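Transcriptional regulatory protein FIXJ (Sinorhizobium meliloti, PDB 1DBW) is the receiver domain of a response regulator that, when activated by FixL, induces expression of the nitrogen-fixation regulators nifA and fixK. Local coordinates at residues V9-P14 with D54-D59; I79-H84 with K104-T109. The protein carries 2 engineered substitutions. All blocks are in the same frame, centred on the assembly; numbering follows the deposited sequence.

Overall arrangement
From the N terminus, strand 5-10 runs into the loop before helix 13-25, and contact 1 (9-14 with 54-59) closes the first loop when strand 49-54 returns beside it and ends in Asp54. The chain continues through helix 62-71 to strand 78-82, where contact 2 (79-84 with 104-109) opens; it closes after helix 87-95 and strand 100-103, just ahead of helix 108-119. The two loops follow in series and do not cross. Both contacts sit at the C-terminal ends of strands of one parallel five-stranded sheet, their centres about 13 Å apart, and meet where Lys104 NZ forms a salt bridge to Asp54 OD2.

Contact 1 of 2, residues V9-P14 with D54-D59; sequences VDDEEP and DLRMPD
Strand 5-10 and strand 49-54 end side by side, with Asp10 opposite Asp54 in a parallel bridge. The buried end is tight: Asp54 N donates to Val9 O at 2.9 Å, while Asp54 O takes a weak bond from Asp11 N and has Asp10 OD1 and Asp11 OD2 each 2.8 Å away, close approaches of acceptors rather than bonds. On the other face of the sheet from the acidic side chains, Val9 CG1 rests on Leu55 CD2. The Asp10 and Asp54 carboxylates lie alongside each other, pointing the same way, their planes 41° apart. With Asp10 CG anti to the backbone N (chi1 -165°), OD2 comes 3.3 Å from Asp54 OD1, a like-charge approach. This is the acidic pocket of a CheY-like receiver domain: Asp10, Asp11, Asp54 and Arg56 belong to the magnesium site, and Asp54 is the predicted phosphorylation site. Asp10 OD1 also accepts a weak bond from Glu12 N, 3.1 Å away, at the turn into helix 13-25. Replacing Asp10 by alanine would take this carboxylate from the magnesium site and is likely to leave Glu12 N without its acceptor. Toward solvent the contact becomes looser and mainly electrostatic. The extended Arg56 chain runs roughly perpendicular to Asp11, bringing NE to 3.5 Å from Asp11 OD2 in a salt bridge, while Arg56 NH2 reaches back to Asp54 OD1 in a weak, bent bond that is also a salt bridge. Glu12 comes over one face of the guanidinium, OE1 2.8 Å from Arg56 NH1 but well out of plane, so charge alone joins them. Asp54 OD2 pairs with Lys104.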
ATOM      1  N   VAL A   9      -4.330  -2.453  -2.060  1.00 15.64           N
ATOM      2  CA  VAL A   9      -4.365  -2.967  -3.416  1.00 18.94           C
ATOM      3  C   VAL A   9      -3.714  -4.333  -3.284  1.00 23.31           C
ATOM      4  O   VAL A   9      -2.551  -4.431  -2.961  1.00 18.48           O
ATOM      5  CB  VAL A   9      -3.580  -2.016  -4.387  1.00 19.19           C
ATOM      6  CG1 VAL A   9      -3.696  -2.485  -5.812  1.00 25.41           C
ATOM      7  CG2 VAL A   9      -4.160  -0.636  -4.321  1.00 18.69           C
ATOM      8  N   ASP A  10      -4.521  -5.385  -3.339  1.00 26.35           N
ATOM      9  CA  ASP A  10      -3.966  -6.740  -3.197  1.00 37.93           C
ATOM     10  C   ASP A  10      -4.522  -7.653  -4.281  1.00 41.53           C
ATOM     11  O   ASP A  10      -5.738  -7.722  -4.491  1.00 39.45           O
ATOM     12  CB  ASP A  10      -4.261  -7.290  -1.793  1.00 38.79           C
ATOM     13  CG  ASP A  10      -3.414  -8.521  -1.423  1.00 44.83           C
ATOM     14  OD1 ASP A  10      -2.935  -9.269  -2.313  1.00 47.77           O
ATOM     15  OD2 ASP A  10      -3.233  -8.743  -0.208  1.00 45.02           O
ATOM     16  N   ASP A  11      -3.603  -8.311  -4.987  1.00 47.66           N
ATOM     17  CA  ASP A  11      -3.926  -9.220  -6.079  1.00 52.63           C
ATOM     18  C   ASP A  11      -4.585 -10.524  -5.614  1.00 54.40           C
ATOM     19  O   ASP A  11      -5.576 -10.966  -6.209  1.00 55.53           O
ATOM     20  CB  ASP A  11      -2.663  -9.523  -6.903  1.00 56.48           C
ATOM     21  CG  ASP A  11      -1.636 -10.352  -6.136  1.00 60.85           C
ATOM     22  OD1 ASP A  11      -1.243 -11.428  -6.640  1.00 64.78           O
ATOM     23  OD2 ASP A  11      -1.224  -9.940  -5.029  1.00 63.06           O
ATOM     24  N   GLU A  12      -4.035 -11.129  -4.559  1.00 54.24           N
ATOM     25  CA  GLU A  12      -4.564 -12.377  -4.013  1.00 54.59           C
ATOM     26  C   GLU A  12      -5.827 -12.085  -3.198  1.00 53.54           C
ATOM     27  O   GLU A  12      -5.750 -11.531  -2.101  1.00 54.82           O
ATOM     28  CB  GLU A  12      -3.501 -13.068  -3.146  1.00 56.70           C
ATOM     29  CG  GLU A  12      -3.722 -14.569  -2.959  1.00 60.90           C
ATOM     30  CD  GLU A  12      -2.458 -15.316  -2.533  1.00 62.71           C
ATOM     31  OE1 GLU A  12      -1.416 -15.177  -3.216  1.00 63.90           O
ATOM     32  OE2 GLU A  12      -2.511 -16.058  -1.526  1.00 63.86           O
ATOM     33  N   GLU A  13      -6.980 -12.446  -3.756  1.00 51.20           N
ATOM     34  CA  GLU A  13      -8.265 -12.218  -3.110  1.00 51.48           C
ATOM     35  C   GLU A  13      -8.358 -12.388  -1.596  1.00 51.72           C
ATOM     36  O   GLU A  13      -8.681 -11.426  -0.893  1.00 51.38           O
ATOM     37  N   PRO A  14      -8.062 -13.587  -1.057  1.00 50.21           N
ATOM     38  CA  PRO A  14      -8.122 -13.871   0.386  1.00 48.26           C
ATOM     39  C   PRO A  14      -7.188 -13.030   1.268  1.00 46.29           C
ATOM     40  O   PRO A  14      -7.570 -12.606   2.361  1.00 44.93           O
ATOM     41  CB  PRO A  14      -7.773 -15.363   0.452  1.00 49.72           C
ATOM     42  CG  PRO A  14      -6.866 -15.549  -0.730  1.00 51.82           C
ATOM     43  CD  PRO A  14      -7.606 -14.774  -1.801  1.00 50.83           C
ATOM     44  N   ASP A  54       0.122  -5.121  -1.952  1.00 15.91           N
ATOM     45  CA  ASP A  54       0.555  -6.512  -1.766  1.00 23.15           C
ATOM     46  C   ASP A  54       0.265  -7.131  -3.131  1.00 23.48           C
ATOM     47  O   ASP A  54      -0.783  -7.773  -3.346  1.00 23.67           O
ATOM     48  CB  ASP A  54      -0.196  -7.256  -0.653  1.00 23.42           C
ATOM     49  CG  ASP A  54       0.376  -8.666  -0.398  1.00 30.71           C
ATOM     50  OD1 ASP A  54      -0.112  -9.342   0.530  1.00 31.46           O
ATOM     51  OD2 ASP A  54       1.323  -9.091  -1.112  1.00 30.54           O
ATOM     52  N   LEU A  55       1.138  -6.790  -4.079  1.00 25.49           N
ATOM     53  CA  LEU A  55       1.055  -7.221  -5.477  1.00 24.63           C
ATOM     54  C   LEU A  55       2.153  -8.248  -5.744  1.00 31.68           C
ATOM     55  O   LEU A  55       3.344  -7.952  -5.607  1.00 30.17           O
ATOM     56  CB  LEU A  55       1.226  -6.020  -6.393  1.00 24.35           C
ATOM     57  CG  LEU A  55       0.125  -4.982  -6.193  1.00 29.57           C
ATOM     58  CD1 LEU A  55       0.502  -3.652  -6.832  1.00 30.10           C
ATOM     59  CD2 LEU A  55      -1.179  -5.530  -6.752  1.00 32.41           C
ATOM     60  N   ARG A  56       1.735  -9.455  -6.107  1.00 37.70           N
ATOM     61  CA  ARG A  56       2.668 -10.551  -6.349  1.00 44.21           C
ATOM     62  C   ARG A  56       2.916 -10.830  -7.811  1.00 49.42           C
ATOM     63  O   ARG A  56       4.016 -11.254  -8.171  1.00 50.58           O
ATOM     64  CB  ARG A  56       2.172 -11.821  -5.667  1.00 44.40           C
ATOM     65  CG  ARG A  56       1.799 -11.614  -4.214  1.00 45.25           C
ATOM     66  CD  ARG A  56       0.739 -12.604  -3.792  1.00 50.58           C
ATOM     67  NE  ARG A  56       0.025 -12.149  -2.606  1.00 54.02           N
ATOM     68  CZ  ARG A  56      -0.096 -12.858  -1.488  1.00 57.82           C
ATOM     69  NH1 ARG A  56       0.455 -14.064  -1.395  1.00 58.72           N
ATOM     70  NH2 ARG A  56      -0.772 -12.361  -0.459  1.00 60.58           N
ATOM     71  N   MET A  57       1.899 -10.640  -8.652  1.00 54.23           N
ATOM     72  CA  MET A  57       2.082 -10.877 -10.094  1.00 59.27           C
ATOM     73  C   MET A  57       3.016  -9.793 -10.665  1.00 62.16           C
ATOM     74  O   MET A  57       2.656  -8.598 -10.711  1.00 62.43           O
ATOM     75  CB  MET A  57       0.731 -10.892 -10.823  1.00 63.31           C
ATOM     76  CG  MET A  57       0.839 -10.749 -12.338  1.00 69.34           C
ATOM     77  SD  MET A  57       2.305 -11.573 -13.027  1.00 70.29           S
ATOM     78  CE  MET A  57       1.592 -13.197 -13.471  1.00 74.05           C
ATOM     79  N   PRO A  58       4.243 -10.187 -11.075  1.00 63.61           N
ATOM     80  CA  PRO A  58       5.265  -9.285 -11.640  1.00 64.31           C
ATOM     81  C   PRO A  58       4.839  -8.433 -12.860  1.00 64.68           C
ATOM     82  O   PRO A  58       5.657  -7.666 -13.419  1.00 65.01           O
ATOM     83  CB  PRO A  58       6.422 -10.245 -11.967  1.00 65.12           C
ATOM     84  CG  PRO A  58       5.707 -11.567 -12.236  1.00 64.53           C
ATOM     85  CD  PRO A  58       4.715 -11.586 -11.087  1.00 64.22           C
ATOM     86  N   ASP A  59       3.568  -8.573 -13.262  1.00 63.61           N
ATOM     87  CA  ASP A  59       2.969  -7.828 -14.377  1.00 60.10           C
ATOM     88  C   ASP A  59       2.734  -6.379 -13.944  1.00 57.78           C
ATOM     89  O   ASP A  59       2.533  -5.477 -14.774  1.00 58.18           O
ATOM     90  CB  ASP A  59       1.641  -8.465 -14.781  1.00 63.15           C
TER

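Contact 2 of 2, residues I79-H84 with K104-T109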
ATOM      1  N   ILE A  79       3.253   2.016   1.394  1.00 11.53           N
ATOM      2  CA  ILE A  79       3.903   0.914   2.082  1.00  8.69           C
ATOM      3  C   ILE A  79       3.781  -0.223   1.082  1.00 13.95           C
ATOM      4  O   ILE A  79       2.685  -0.559   0.619  1.00 14.14           O
ATOM      5  CB  ILE A  79       3.129   0.535   3.343  1.00 11.84           C
ATOM      6  CG1 ILE A  79       3.109   1.720   4.317  1.00 14.61           C
ATOM      7  CG2 ILE A  79       3.772  -0.691   4.004  1.00 14.77           C
ATOM      8  CD1 ILE A  79       4.499   2.342   4.506  1.00 21.41           C
ATOM      9  N   VAL A  80       4.902  -0.847   0.749  1.00 10.87           N
ATOM     10  CA  VAL A  80       4.871  -1.936  -0.236  1.00 13.78           C
ATOM     11  C   VAL A  80       5.135  -3.227   0.520  1.00 12.53           C
ATOM     12  O   VAL A  80       6.116  -3.329   1.189  1.00 12.08           O
ATOM     13  CB  VAL A  80       5.972  -1.725  -1.328  1.00 12.56           C
ATOM     14  CG1 VAL A  80       6.043  -2.940  -2.249  1.00 16.40           C
ATOM     15  CG2 VAL A  80       5.647  -0.439  -2.173  1.00 15.70           C
ATOM     16  N   ILE A  81       4.177  -4.146   0.511  1.00 11.87           N
ATOM     17  CA  ILE A  81       4.363  -5.415   1.198  1.00 13.50           C
ATOM     18  C   ILE A  81       5.137  -6.260   0.197  1.00 12.94           C
ATOM     19  O   ILE A  81       4.703  -6.427  -0.961  1.00 16.54           O
ATOM     20  CB  ILE A  81       3.026  -6.061   1.539  1.00 12.88           C
ATOM     21  CG1 ILE A  81       2.341  -5.215   2.609  1.00  9.94           C
ATOM     22  CG2 ILE A  81       3.263  -7.464   2.059  1.00 12.40           C
ATOM     23  CD1 ILE A  81       0.889  -5.642   2.879  1.00 13.93           C
ATOM     24  N   THR A  82       6.216  -6.852   0.684  1.00 14.88           N
ATOM     25  CA  THR A  82       7.098  -7.620  -0.183  1.00 17.44           C
ATOM     26  C   THR A  82       7.175  -9.109   0.174  1.00 18.36           C
ATOM     27  O   THR A  82       6.904  -9.514   1.310  1.00 16.10           O
ATOM     28  CB  THR A  82       8.523  -6.972  -0.190  1.00 14.98           C
ATOM     29  OG1 THR A  82       9.040  -6.953   1.144  1.00 18.08           O
ATOM     30  CG2 THR A  82       8.453  -5.496  -0.679  1.00 16.82           C
ATOM     31  N   GLY A  83       7.573  -9.910  -0.814  1.00 17.67           N
ATOM     32  CA  GLY A  83       7.670 -11.341  -0.613  1.00 19.15           C
ATOM     33  C   GLY A  83       8.675 -11.772   0.430  1.00 18.08           C
ATOM     34  O   GLY A  83       9.696 -11.098   0.658  1.00 17.39           O
ATOM     35  N   HIS A  84       8.373 -12.896   1.086  1.00 18.32           N
ATOM     36  CA  HIS A  84       9.270 -13.434   2.097  1.00 20.27           C
ATOM     37  C   HIS A  84      10.620 -13.693   1.411  1.00 20.44           C
ATOM     38  O   HIS A  84      10.653 -14.333   0.345  1.00 20.72           O
ATOM     39  CB  HIS A  84       8.729 -14.742   2.671  1.00 24.55           C
ATOM     40  CG  HIS A  84       9.594 -15.319   3.746  1.00 32.15           C
ATOM     41  ND1 HIS A  84       9.905 -14.630   4.900  1.00 35.76           N
ATOM     42  CD2 HIS A  84      10.254 -16.503   3.823  1.00 33.79           C
ATOM     43  CE1 HIS A  84      10.719 -15.364   5.642  1.00 35.46           C
ATOM     44  NE2 HIS A  84      10.946 -16.502   5.012  1.00 35.19           N
ATOM     45  N   LYS A 104       6.757 -10.080   4.205  1.00 15.84           N
ATOM     46  CA  LYS A 104       5.828 -11.084   4.674  1.00 16.90           C
ATOM     47  C   LYS A 104       6.570 -12.321   5.204  1.00 17.98           C
ATOM     48  O   LYS A 104       7.663 -12.652   4.717  1.00 20.75           O
ATOM     49  CB  LYS A 104       4.945 -11.554   3.513  1.00 19.63           C
ATOM     50  CG  LYS A 104       4.033 -10.506   2.962  1.00 19.91           C
ATOM     51  CD  LYS A 104       2.989 -11.092   2.034  1.00 27.22           C
ATOM     52  CE  LYS A 104       3.522 -11.282   0.630  1.00 29.17           C
ATOM     53  NZ  LYS A 104       2.412 -11.629  -0.284  1.00 27.27           N
ATOM     54  N   PRO A 105       6.027 -12.970   6.255  1.00 19.50           N
ATOM     55  CA  PRO A 105       4.790 -12.628   6.979  1.00 18.44           C
ATOM     56  C   PRO A 105       5.119 -11.514   7.963  1.00 19.66           C
ATOM     57  O   PRO A 105       6.292 -11.342   8.370  1.00 16.40           O
ATOM     58  CB  PRO A 105       4.454 -13.918   7.745  1.00 20.49           C
ATOM     59  CG  PRO A 105       5.245 -14.997   7.029  1.00 22.91           C
ATOM     60  CD  PRO A 105       6.521 -14.302   6.662  1.00 18.98           C
ATOM     61  N   PHE A 106       4.105 -10.726   8.334  1.00 18.23           N
ATOM     62  CA  PHE A 106       4.324  -9.637   9.276  1.00 17.85           C
ATOM     63  C   PHE A 106       3.304  -9.681  10.398  1.00 16.47           C
ATOM     64  O   PHE A 106       2.227 -10.245  10.228  1.00 17.88           O
ATOM     65  CB  PHE A 106       4.221  -8.281   8.561  1.00 18.42           C
ATOM     66  CG  PHE A 106       2.966  -8.126   7.743  1.00 18.57           C
ATOM     67  CD1 PHE A 106       1.759  -7.779   8.356  1.00 20.84           C
ATOM     68  CD2 PHE A 106       2.963  -8.391   6.384  1.00 21.13           C
ATOM     69  CE1 PHE A 106       0.559  -7.707   7.630  1.00 18.64           C
ATOM     70  CE2 PHE A 106       1.777  -8.322   5.646  1.00 22.39           C
ATOM     71  CZ  PHE A 106       0.564  -7.979   6.276  1.00 22.96           C
ATOM     72  N   GLU A 107       3.647  -9.058  11.523  1.00 16.42           N
ATOM     73  CA  GLU A 107       2.753  -8.966  12.668  1.00 21.29           C
ATOM     74  C   GLU A 107       1.829  -7.789  12.377  1.00 15.82           C
ATOM     75  O   GLU A 107       2.254  -6.776  11.809  1.00 18.72           O
ATOM     76  CB  GLU A 107       3.501  -8.601  13.966  1.00 22.85           C
ATOM     77  CG  GLU A 107       4.590  -9.540  14.405  1.00 34.02           C
ATOM     78  CD  GLU A 107       4.112 -10.619  15.351  1.00 44.47           C
ATOM     79  OE1 GLU A 107       2.994 -10.501  15.917  1.00 47.63           O
ATOM     80  OE2 GLU A 107       4.876 -11.597  15.531  1.00 44.99           O
ATOM     81  N   ASP A 108       0.612  -7.887  12.865  1.00 19.57           N
ATOM     82  CA  ASP A 108      -0.352  -6.813  12.681  1.00 18.28           C
ATOM     83  C   ASP A 108       0.183  -5.513  13.268  1.00 20.80           C
ATOM     84  O   ASP A 108       0.068  -4.462  12.653  1.00 15.47           O
ATOM     85  CB  ASP A 108      -1.672  -7.168  13.363  1.00 21.05           C
ATOM     86  CG  ASP A 108      -2.381  -8.332  12.687  1.00 23.07           C
ATOM     87  OD1 ASP A 108      -2.127  -8.585  11.492  1.00 29.17           O
ATOM     88  OD2 ASP A 108      -3.197  -8.982  13.357  1.00 31.55           O
ATOM     89  N   THR A 109       0.829  -5.577  14.432  1.00 17.41           N
ATOM     90  CA  THR A 109       1.344  -4.352  15.030  1.00 17.37           C
ATOM     91  C   THR A 109       2.362  -3.664  14.128  1.00 18.76           C
ATOM     92  O   THR A 109       2.372  -2.447  14.030  1.00 17.01           O
ATOM     93  CB  THR A 109       1.973  -4.617  16.405  1.00 19.81           C
ATOM     94  OG1 THR A 109       3.046  -5.547  16.243  1.00 23.12           O
ATOM     95  CG2 THR A 109       0.936  -5.196  17.353  1.00 23.99           C
TER
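Lys104 lies crosswise on Ile81, its aliphatic chain laid against the isoleucine's CG2 branch. Ile81 CG2 comes 3.3 Å from Lys104 CG, closer than carbons normally pack. Ile81 CD1 also reaches Phe106, meeting CE2 at 4.0 Å, and CG2 lies equally near that atom; these two side chains run perpendicular to each other. Phe106 CG sits between its backbone N and carbonyl carbon (chi1 51°), a placement that turns the ring back toward strand 78-82, while the Phe106 side chain also touches Ile111 of helix 108-119. Lys104 N donates to Thr82 O at 3.0 Å in a nearly straight bond, tying the end of strand 78-82 to the residue that follows strand 100-103. On the outer side His84 presents its ring edge to Lys104 O: ND1 donates at 3.0 Å in a bent bond (133° at the hydrogen), the oxygen near the ring plane and the donor on a lone pair in the carbonyl plane. The peptide between Lys104 and Pro105 is cis, as is usual for the Lys-Pro pair of receiver domains, and Pro105 CD packs 3.8 Å from His84 ND1. The lysine chain bends at chi3, and its NZ forms a salt bridge with Asp54 of the magnesium site, so one backbone bond, a His84 side-chain bond and apolar contact with Ile81 hold the stem while the ammonium probably offsets negative charge in the acidic pocket.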